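Local coordinates for cell wall surface anchor family protein (Streptococcus agalactiae serogroup V, PDB 3PF2) that is the major (backbone) pilin that builds the shaft of the type 1 pilus, represented here by its calcium-binding C-terminal fragment, at residues E45-T50 / A130-P135; L33-P38 / F154-D159; K70-D75 / I93-E98. All blocks are in the same frame, centred on the assembly; numbering follows the deposited sequence.

Interaction 1. Residues E45-T50 / A130-P135. With CA (calcium ion), chain C.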
loop_
_atom_site.group_PDB
_atom_site.type_symbol
_atom_site.label_atom_id
_atom_site.label_comp_id
_atom_site.label_asym_id
_atom_site.label_seq_id
_atom_site.Cartn_x
_atom_site.Cartn_y
_atom_site.Cartn_z
ATOM N N GLU A 45 -19.450 8.969 25.184
ATOM C CA GLU A 45 -19.032 7.943 26.139
ATOM C C GLU A 45 -18.153 6.849 25.519
ATOM O O GLU A 45 -17.624 5.989 26.238
ATOM C CB GLU A 45 -20.271 7.328 26.821
ATOM C CG GLU A 45 -21.220 8.377 27.410
ATOM C CD GLU A 45 -22.413 7.764 28.130
ATOM O OE1 GLU A 45 -22.879 6.688 27.704
ATOM O OE2 GLU A 45 -22.894 8.368 29.125
ATOM N N LYS A 46 -18.006 6.890 24.188
ATOM C CA LYS A 46 -17.143 5.970 23.456
ATOM C C LYS A 46 -16.782 6.591 22.110
ATOM O O LYS A 46 -17.605 7.252 21.478
ATOM C CB LYS A 46 -17.843 4.629 23.211
ATOM C CG LYS A 46 -16.903 3.512 22.750
ATOM C CD LYS A 46 -17.644 2.281 22.239
ATOM C CE LYS A 46 -18.421 1.569 23.336
ATOM N NZ LYS A 46 -17.595 1.203 24.529
ATOM N N PHE A 47 -15.538 6.386 21.688
ATOM C CA PHE A 47 -15.118 6.807 20.354
ATOM C C PHE A 47 -13.925 5.916 20.036
ATOM O O PHE A 47 -12.780 6.241 20.349
ATOM C CB PHE A 47 -14.751 8.294 20.350
ATOM C CG PHE A 47 -14.696 8.907 18.975
ATOM C CD1 PHE A 47 -15.750 9.681 18.505
ATOM C CD2 PHE A 47 -13.574 8.731 18.167
ATOM C CE1 PHE A 47 -15.711 10.258 17.238
ATOM C CE2 PHE A 47 -13.521 9.303 16.899
ATOM C CZ PHE A 47 -14.590 10.071 16.436
ATOM N N GLU A 48 -14.222 4.771 19.437
ATOM C CA GLU A 48 -13.236 3.720 19.223
ATOM C C GLU A 48 -13.195 3.337 17.756
ATOM O O GLU A 48 -14.236 3.035 17.153
ATOM C CB GLU A 48 -13.584 2.480 20.051
ATOM C CG GLU A 48 -13.436 2.642 21.557
ATOM C CD GLU A 48 -13.888 1.418 22.331
ATOM O OE1 GLU A 48 -14.263 0.409 21.695
ATOM O OE2 GLU A 48 -13.867 1.459 23.584
ATOM N N ILE A 49 -11.990 3.336 17.196
ATOM C CA ILE A 49 -11.796 2.999 15.790
ATOM C C ILE A 49 -11.115 1.647 15.671
ATOM O O ILE A 49 -10.127 1.392 16.345
ATOM C CB ILE A 49 -11.021 4.124 15.074
ATOM C CG1 ILE A 49 -11.976 5.303 14.822
ATOM C CG2 ILE A 49 -10.396 3.612 13.750
ATOM C CD1 ILE A 49 -11.341 6.566 14.317
ATOM N N THR A 50 -11.663 0.776 14.828
ATOM C CA THR A 50 -11.073 -0.544 14.583
ATOM C C THR A 50 -10.823 -0.730 13.079
ATOM O O THR A 50 -11.728 -0.544 12.269
ATOM C CB THR A 50 -11.990 -1.671 15.078
ATOM O OG1 THR A 50 -12.211 -1.512 16.492
ATOM C CG2 THR A 50 -11.369 -3.032 14.808
ATOM N N ALA A 130 -12.238 21.613 9.715
ATOM C CA ALA A 130 -11.555 20.660 10.595
ATOM C C ALA A 130 -12.267 19.328 10.717
ATOM O O ALA A 130 -13.504 19.270 10.748
ATOM C CB ALA A 130 -11.373 21.254 11.997
ATOM N N PHE A 131 -11.471 18.267 10.821
ATOM C CA PHE A 131 -11.976 16.917 11.055
ATOM C C PHE A 131 -10.885 16.091 11.736
ATOM O O PHE A 131 -9.743 16.554 11.863
ATOM C CB PHE A 131 -12.437 16.277 9.730
ATOM C CG PHE A 131 -11.328 16.052 8.744
ATOM C CD1 PHE A 131 -10.659 14.822 8.709
ATOM C CD2 PHE A 131 -10.952 17.061 7.845
ATOM C CE1 PHE A 131 -9.603 14.605 7.802
ATOM C CE2 PHE A 131 -9.902 16.837 6.937
ATOM C CZ PHE A 131 -9.245 15.599 6.924
ATOM N N LEU A 132 -11.235 14.891 12.202
ATOM C CA LEU A 132 -10.272 13.998 12.842
ATOM C C LEU A 132 -9.514 13.217 11.777
ATOM O O LEU A 132 -10.109 12.516 10.957
ATOM C CB LEU A 132 -10.946 13.036 13.824
ATOM C CG LEU A 132 -10.033 12.004 14.507
ATOM C CD1 LEU A 132 -9.097 12.697 15.495
ATOM C CD2 LEU A 132 -10.823 10.901 15.219
ATOM N N GLU A 133 -8.191 13.358 11.808
ATOM C CA GLU A 133 -7.307 12.751 10.820
ATOM C C GLU A 133 -6.305 11.849 11.518
ATOM O O GLU A 133 -5.571 12.293 12.399
ATOM C CB GLU A 133 -6.603 13.844 10.017
ATOM C CG GLU A 133 -5.476 13.361 9.109
ATOM C CD GLU A 133 -4.669 14.513 8.525
ATOM O OE1 GLU A 133 -5.025 15.704 8.710
ATOM O OE2 GLU A 133 -3.665 14.218 7.840
ATOM N N ILE A 134 -6.294 10.580 11.124
ATOM C CA ILE A 134 -5.391 9.583 11.700
ATOM C C ILE A 134 -4.533 8.963 10.601
ATOM O O ILE A 134 -5.005 8.101 9.853
ATOM C CB ILE A 134 -6.146 8.445 12.447
ATOM C CG1 ILE A 134 -7.131 9.010 13.477
ATOM C CG2 ILE A 134 -5.147 7.453 13.084
ATOM C CD1 ILE A 134 -7.974 7.943 14.130
ATOM N N PRO A 135 -3.269 9.399 10.491
ATOM C CA PRO A 135 -2.372 8.770 9.518
ATOM C C PRO A 135 -1.838 7.443 10.037
ATOM O O PRO A 135 -1.405 7.357 11.193
ATOM C CB PRO A 135 -1.233 9.794 9.351
ATOM C CG PRO A 135 -1.411 10.816 10.426
ATOM C CD PRO A 135 -2.586 10.420 11.301
HETATM CA CA CA C . -24.548 6.305 26.003
#

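Interaction 2. Residues L33-P38 / F154-D159. With CA (calcium ion), chain C.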
loop_
_atom_site.group_PDB
_atom_site.type_symbol
_atom_site.label_atom_id
_atom_site.label_comp_id
_atom_site.label_asym_id
_atom_site.label_seq_id
_atom_site.Cartn_x
_atom_site.Cartn_y
_atom_site.Cartn_z
ATOM N N LEU A 33 -7.243 7.662 8.178
ATOM C CA LEU A 33 -8.563 7.373 8.737
ATOM C C LEU A 33 -9.173 8.707 9.110
ATOM O O LEU A 33 -8.556 9.503 9.832
ATOM C CB LEU A 33 -8.441 6.492 9.983
ATOM C CG LEU A 33 -8.114 4.987 9.895
ATOM C CD1 LEU A 33 -7.244 4.583 8.711
ATOM C CD2 LEU A 33 -7.595 4.397 11.218
ATOM N N LYS A 34 -10.380 8.968 8.627
ATOM C CA LYS A 34 -10.945 10.301 8.727
ATOM C C LYS A 34 -12.324 10.234 9.344
ATOM O O LYS A 34 -13.110 9.392 8.963
ATOM C CB LYS A 34 -11.067 10.947 7.341
ATOM C CG LYS A 34 -9.748 10.986 6.549
ATOM C CD LYS A 34 -10.015 10.952 5.024
ATOM C CE LYS A 34 -10.746 12.219 4.520
ATOM N NZ LYS A 34 -11.013 12.166 3.048
ATOM N N SER A 35 -12.625 11.146 10.266
ATOM C CA SER A 35 -13.977 11.236 10.824
ATOM C C SER A 35 -14.356 12.679 11.017
ATOM O O SER A 35 -13.537 13.487 11.428
ATOM C CB SER A 35 -14.041 10.562 12.197
ATOM O OG SER A 35 -15.370 10.601 12.704
ATOM N N THR A 36 -15.610 13.005 10.753
ATOM C CA THR A 36 -16.133 14.278 11.231
ATOM C C THR A 36 -16.252 14.237 12.761
ATOM O O THR A 36 -16.362 13.168 13.363
ATOM C CB THR A 36 -17.494 14.651 10.590
ATOM O OG1 THR A 36 -18.479 13.675 10.954
ATOM C CG2 THR A 36 -17.386 14.697 9.081
ATOM N N ILE A 37 -16.186 15.412 13.372
ATOM C CA ILE A 37 -16.285 15.542 14.823
ATOM C C ILE A 37 -17.419 16.518 15.129
ATOM O O ILE A 37 -17.456 17.604 14.567
ATOM C CB ILE A 37 -14.945 16.052 15.435
ATOM C CG1 ILE A 37 -13.807 15.043 15.240
ATOM C CG2 ILE A 37 -15.117 16.401 16.906
ATOM C CD1 ILE A 37 -14.021 13.651 15.875
ATOM N N PRO A 38 -18.360 16.129 16.019
ATOM C CA PRO A 38 -19.390 17.087 16.442
ATOM C C PRO A 38 -18.897 18.032 17.538
ATOM O O PRO A 38 -17.992 17.674 18.299
ATOM C CB PRO A 38 -20.495 16.181 16.984
ATOM C CG PRO A 38 -19.769 14.991 17.501
ATOM C CD PRO A 38 -18.575 14.792 16.596
ATOM N N PHE A 154 -12.285 1.054 7.913
ATOM C CA PHE A 154 -12.290 0.911 9.356
ATOM C C PHE A 154 -13.699 1.136 9.840
ATOM O O PHE A 154 -14.560 1.590 9.077
ATOM C CB PHE A 154 -11.339 1.922 10.012
ATOM C CG PHE A 154 -11.749 3.352 9.839
ATOM C CD1 PHE A 154 -12.466 4.019 10.836
ATOM C CD2 PHE A 154 -11.410 4.050 8.685
ATOM C CE1 PHE A 154 -12.838 5.368 10.681
ATOM C CE2 PHE A 154 -11.770 5.384 8.517
ATOM C CZ PHE A 154 -12.490 6.053 9.522
ATOM N N GLU A 155 -13.937 0.845 11.118
ATOM C CA GLU A 155 -15.243 1.124 11.704
ATOM C C GLU A 155 -15.051 1.967 12.938
ATOM O O GLU A 155 -14.178 1.684 13.746
ATOM C CB GLU A 155 -15.971 -0.150 12.083
ATOM C CG GLU A 155 -17.332 0.149 12.719
ATOM C CD GLU A 155 -18.188 -1.075 12.840
ATOM O OE1 GLU A 155 -18.890 -1.386 11.849
ATOM O OE2 GLU A 155 -18.177 -1.711 13.924
ATOM N N LEU A 156 -15.862 3.004 13.063
ATOM C CA LEU A 156 -15.929 3.785 14.292
ATOM C C LEU A 156 -17.145 3.314 15.080
ATOM O O LEU A 156 -18.225 3.185 14.523
ATOM C CB LEU A 156 -16.054 5.276 13.969
ATOM C CG LEU A 156 -16.448 6.219 15.111
ATOM C CD1 LEU A 156 -15.355 6.255 16.184
ATOM C CD2 LEU A 156 -16.727 7.620 14.596
ATOM N N GLN A 157 -16.944 3.019 16.363
ATOM C CA GLN A 157 -18.061 2.780 17.284
ATOM C C GLN A 157 -18.088 3.999 18.179
ATOM O O GLN A 157 -17.122 4.278 18.888
ATOM C CB GLN A 157 -17.838 1.512 18.118
ATOM C CG GLN A 157 -18.089 0.190 17.376
ATOM C CD GLN A 157 -19.573 -0.104 17.144
ATOM O OE1 GLN A 157 -20.424 0.221 17.979
ATOM N NE2 GLN A 157 -19.888 -0.726 16.010
ATOM N N TYR A 158 -19.169 4.759 18.110
ATOM C CA TYR A 158 -19.272 5.986 18.902
ATOM C C TYR A 158 -20.520 5.950 19.777
ATOM O O TYR A 158 -21.555 5.386 19.379
ATOM C CB TYR A 158 -19.293 7.209 17.987
ATOM C CG TYR A 158 -20.530 7.321 17.124
ATOM C CD1 TYR A 158 -21.674 7.999 17.583
ATOM C CD2 TYR A 158 -20.563 6.747 15.843
ATOM C CE1 TYR A 158 -22.820 8.100 16.797
ATOM C CE2 TYR A 158 -21.711 6.855 15.043
ATOM C CZ TYR A 158 -22.821 7.531 15.532
ATOM O OH TYR A 158 -23.934 7.642 14.763
ATOM N N ASP A 159 -20.415 6.525 20.975
ATOM C CA ASP A 159 -21.556 6.648 21.873
ATOM C C ASP A 159 -21.756 8.135 22.138
ATOM O O ASP A 159 -20.996 8.749 22.914
ATOM C CB ASP A 159 -21.318 5.853 23.178
ATOM C CG ASP A 159 -22.536 5.858 24.116
ATOM O OD1 ASP A 159 -23.345 6.786 24.034
ATOM O OD2 ASP A 159 -22.640 4.934 24.947
HETATM CA CA CA C . -24.548 6.305 26.003
#

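Interaction 3. Residues K70-D75 / I93-E98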
loop_
_atom_site.group_PDB
_atom_site.type_symbol
_atom_site.label_atom_id
_atom_site.label_comp_id
_atom_site.label_asym_id
_atom_site.label_seq_id
_atom_site.Cartn_x
_atom_site.Cartn_y
_atom_site.Cartn_z
ATOM N N LYS A 70 -4.752 21.324 15.270
ATOM C CA LYS A 70 -4.414 20.858 16.609
ATOM C C LYS A 70 -3.980 19.408 16.636
ATOM O O LYS A 70 -4.510 18.572 15.893
ATOM C CB LYS A 70 -5.600 21.073 17.550
ATOM C CG LYS A 70 -5.895 22.529 17.818
ATOM C CD LYS A 70 -5.583 22.904 19.247
ATOM C CE LYS A 70 -5.961 24.357 19.537
ATOM N NZ LYS A 70 -7.434 24.629 19.509
ATOM N N THR A 71 -3.028 19.109 17.515
ATOM C CA THR A 71 -2.512 17.753 17.667
ATOM C C THR A 71 -3.070 17.066 18.910
ATOM O O THR A 71 -3.150 17.678 19.987
ATOM C CB THR A 71 -0.965 17.748 17.753
ATOM O OG1 THR A 71 -0.415 18.499 16.662
ATOM C CG2 THR A 71 -0.429 16.341 17.737
ATOM N N LEU A 72 -3.450 15.799 18.757
ATOM C CA LEU A 72 -3.770 14.938 19.893
ATOM C C LEU A 72 -2.597 14.022 20.241
ATOM O O LEU A 72 -1.894 13.534 19.355
ATOM C CB LEU A 72 -5.035 14.116 19.624
ATOM C CG LEU A 72 -6.338 14.860 19.328
ATOM C CD1 LEU A 72 -7.470 13.853 19.171
ATOM C CD2 LEU A 72 -6.695 15.872 20.399
ATOM N N ASN A 73 -2.396 13.781 21.534
ATOM C CA ASN A 73 -1.195 13.088 22.006
ATOM C C ASN A 73 -1.457 11.679 22.507
ATOM O O ASN A 73 -2.392 11.443 23.267
ATOM C CB ASN A 73 -0.506 13.918 23.090
ATOM C CG ASN A 73 -0.394 15.379 22.712
ATOM O OD1 ASN A 73 -0.804 16.258 23.468
ATOM N ND2 ASN A 73 0.142 15.649 21.520
ATOM N N ARG A 74 -0.613 10.745 22.087
ATOM C CA ARG A 74 -0.746 9.350 22.477
ATOM C C ARG A 74 -0.635 9.192 23.990
ATOM O O ARG A 74 0.199 9.830 24.625
ATOM C CB ARG A 74 0.298 8.475 21.767
ATOM C CG ARG A 74 0.011 6.986 21.892
ATOM C CD ARG A 74 1.023 6.149 21.160
ATOM N NE ARG A 74 0.932 4.743 21.556
ATOM C CZ ARG A 74 1.604 3.752 20.978
ATOM N NH1 ARG A 74 2.420 4.002 19.965
ATOM N NH2 ARG A 74 1.463 2.509 21.417
ATOM N N ASP A 75 -1.501 8.346 24.541
ATOM C CA ASP A 75 -1.611 8.084 25.981
ATOM C C ASP A 75 -2.134 9.249 26.825
ATOM O O ASP A 75 -2.400 9.080 28.014
ATOM C CB ASP A 75 -0.328 7.455 26.539
ATOM C CG ASP A 75 -0.056 6.068 25.956
ATOM O OD1 ASP A 75 -0.983 5.223 25.892
ATOM O OD2 ASP A 75 1.100 5.812 25.556
ATOM N N ILE A 93 -7.859 2.003 17.881
ATOM C CA ILE A 93 -7.495 3.287 18.477
ATOM C C ILE A 93 -8.656 3.773 19.339
ATOM O O ILE A 93 -9.754 4.023 18.846
ATOM C CB ILE A 93 -7.116 4.350 17.422
ATOM C CG1 ILE A 93 -5.905 3.875 16.606
ATOM C CG2 ILE A 93 -6.860 5.723 18.083
ATOM C CD1 ILE A 93 -5.650 4.701 15.386
ATOM N N THR A 94 -8.394 3.899 20.635
ATOM C CA THR A 94 -9.435 4.226 21.601
ATOM C C THR A 94 -9.212 5.626 22.139
ATOM O O THR A 94 -8.186 5.911 22.767
ATOM C CB THR A 94 -9.442 3.201 22.764
ATOM O OG1 THR A 94 -9.543 1.877 22.236
ATOM C CG2 THR A 94 -10.597 3.467 23.729
ATOM N N PHE A 95 -10.163 6.508 21.859
ATOM C CA PHE A 95 -10.123 7.857 22.381
ATOM C C PHE A 95 -10.715 7.823 23.779
ATOM O O PHE A 95 -11.733 7.168 24.009
ATOM C CB PHE A 95 -10.804 8.842 21.420
ATOM C CG PHE A 95 -10.034 9.030 20.134
ATOM C CD1 PHE A 95 -10.112 8.077 19.111
ATOM C CD2 PHE A 95 -9.205 10.140 19.959
ATOM C CE1 PHE A 95 -9.379 8.226 17.923
ATOM C CE2 PHE A 95 -8.462 10.303 18.769
ATOM C CZ PHE A 95 -8.552 9.338 17.754
ATOM N N LYS A 96 -10.026 8.465 24.721
ATOM C CA LYS A 96 -10.329 8.293 26.145
ATOM C C LYS A 96 -11.598 9.040 26.518
ATOM O O LYS A 96 -11.647 10.258 26.388
ATOM C CB LYS A 96 -9.167 8.810 27.002
ATOM C CG LYS A 96 -7.854 8.079 26.820
ATOM C CD LYS A 96 -6.922 8.352 27.998
ATOM C CE LYS A 96 -5.676 7.487 27.906
ATOM N NZ LYS A 96 -4.992 7.345 29.220
ATOM N N PRO A 97 -12.640 8.312 26.975
ATOM C CA PRO A 97 -13.875 8.992 27.382
ATOM C C PRO A 97 -13.654 10.066 28.455
ATOM O O PRO A 97 -14.252 11.150 28.363
ATOM C CB PRO A 97 -14.747 7.850 27.901
ATOM C CG PRO A 97 -14.288 6.658 27.120
ATOM C CD PRO A 97 -12.786 6.845 27.033
ATOM N N GLU A 98 -12.770 9.787 29.421
ATOM C CA GLU A 98 -12.398 10.769 30.454
ATOM C C GLU A 98 -11.863 12.072 29.847
ATOM O O GLU A 98 -11.844 13.109 30.513
ATOM C CB GLU A 98 -11.348 10.207 31.433
ATOM C CG GLU A 98 -11.441 8.715 31.773
ATOM C CD GLU A 98 -10.613 7.837 30.828
ATOM O OE1 GLU A 98 -11.092 7.557 29.710
ATOM O OE2 GLU A 98 -9.492 7.415 31.206
#

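Interaction 1. Residues E45-T50 / A130-P135
Across the hydrophobic core of an Ig-like beta sandwich, F47 and I49 of strand 46-52 meet L132 and I134 of strand 132-140, each pair of residues contributed by a different sheet. The contact is wholly apolar and buried. The axes of segments 46-50 and 132-135 approach to 11.7 Å, a sheet-to-sheet spacing filled by side chains, and run 34° apart in the same general direction, as in face-to-face packing of two twisted sheets.

I49 and I134 reach toward each other tip to tip, their delta methyls meeting with I49 CD1 3.6 Å from I134 CD1. In both isoleucines CG1 lies anti to the carbonyl carbon and the chain then extends, which carries each CD1 into the interior between the sheets. Next to this pair, F47 and L132 come from opposite directions: L132 CD2 lies 3.6 Å from F47 CE2, placed obliquely to the ring, with F47 CZ slightly farther. The same L132 methyl also comes to 4.5 Å from I49 CD1, a looser touch that joins the two pairs into one apolar layer.

Ahead of the packing residues, E45 gives OE1 to a calcium ion at 2.4 Å, while its other carboxylate oxygen, OE2, is held by the backbone N of K164. D159, T161, D163, A165 and N167 complete the site, so this strand leads from a calcium site into the core.

Within its own sheet, strand 46-52 lies between strands 90-95 and 155-159, and F95 packs edge-to-face with F47. Strand 132-140 is flanked in the opposing sheet by 29-35 and 57-67, from which I65 touches both L132 and I134.

Interaction 2. Residues L33-P38 / F154-D159
In the core of the Ig-like sandwich, the F154 ring, just before strand 155-159, packs on L33 and the backbone of K34 in strand 29-35 of the facing sheet. L33 CG lies over one face of the ring, offset toward its rim, in a CH-pi contact 4.0 Å from the F154 ring centroid and 26° off the ring normal. L33 CG is 3.6 Å from F154 CD2. The two side chains slide past each other in opposite directions, and L33 CB lies near F154 CE2.

The leading edge of the same ring reaches the backbone. F154 CZ is 3.4 Å from K34 O, which lies at the edge in the ring plane, where the slightly positive ring hydrogens probably favour a carbonyl oxygen. With chi1 at 65°, F154 CG lies between the backbone N and the carbonyl carbon, and the ring is directed to strand 29-35.

Farther along, L156 CD2 touches S35 OG at 3.8 Å. That hydroxyl is turned to its own chain, S35 OG donating to T36 O at 2.8 Å, which satisfies a polar group in a buried setting beside a leucine methyl.

The 154-159 segment ends at calcium: D159 chelates the ion through both carboxylate oxygens, OD1 at 2.4 Å and OD2 at 2.6 Å. The first side-chain bond of K34 points away from the 154-159 segment, and its NZ forms a salt bridge with D12 and a hydrogen bond with D10, two ligands of the other calcium site.

Strand 29-35 runs between strands 9-13 and 132-140 in one sheet, while 155-159 lies between 46-52 and 169-171 in the other. T9 and K11 of strand 9-13 add to the packing around F154, and I49 of strand 46-52 touches it as well.

Interaction 3. Residues K70-D75 / I93-E98
Near the border of the Ig-like sandwich, L72 of strand 70-72 meets F95 of strand 90-95 from the facing sheet, and K96 reaches D75 beside them, so that a buried apolar touch is followed by a polar one at the surface. Strand 70-72 is the outermost strand of one five-stranded antiparallel sheet, and strand 90-95 belongs to the other.

The apolar part consists of L72 and F95. L72 CD1 approaches the edge of the F95 ring, close to its plane, and lies 3.7 Å from F95 CE2, with F95 CD2 the next nearest. The two side chains cross at about a right angle, so the leucine meets the ring rim with one methyl and does not lie over a face. In F95, CG is anti to the carbonyl carbon (chi1 -68°), and this swings the ring from its strand toward L72, although the first bond of the side chain does not point there. The ring has further neighbours: F47 of the adjacent strand 46-52 packs edge-to-face with it, and L132 and I134 of strand 132-140 also touch it. L72 is in turn backed by I65 and I67 of strand 57-67.

The polar part joins the chain just beyond the two strands. The first side-chain bond of K96 points toward the 70-75 segment, and the extended chain beyond CG brings NZ to D75. T79 of strand 78-81 lies against this side chain. The first side-chain bond of D75 points away from the 93-98 segment, and D75 OD1 stays 5.6 Å from K96 NZ; the opposite charges may attract at that distance, but they make no contact. It is the main-chain carbonyl of the same aspartate that receives the lysine, in a weak hydrogen bond from K96 NZ to D75 O of 3.3 Å.

In the fold
The three contacts join the same two sheets of one Ig-like domain, with interaction 1 between the others. Its centre lies about 5 Å from that of interaction 2 and about 9 Å from that of interaction 3; interactions 2 and 3 have centres about 13 Å apart and do not touch. Backbone hydrogen bonds probably tie them together: L132 N to S35 O (2.8 Å) links interactions 1 and 2 in one sheet, and I93 N to I49 O (2.8 Å) links 1 and 3 in the other. Interactions 1 and 2 also share a calcium ion, bound by E45 and D159, whose backbones probably hydrogen-bond, whereas the F95 side chain of interaction 3 lies about 11 Å from both side chains.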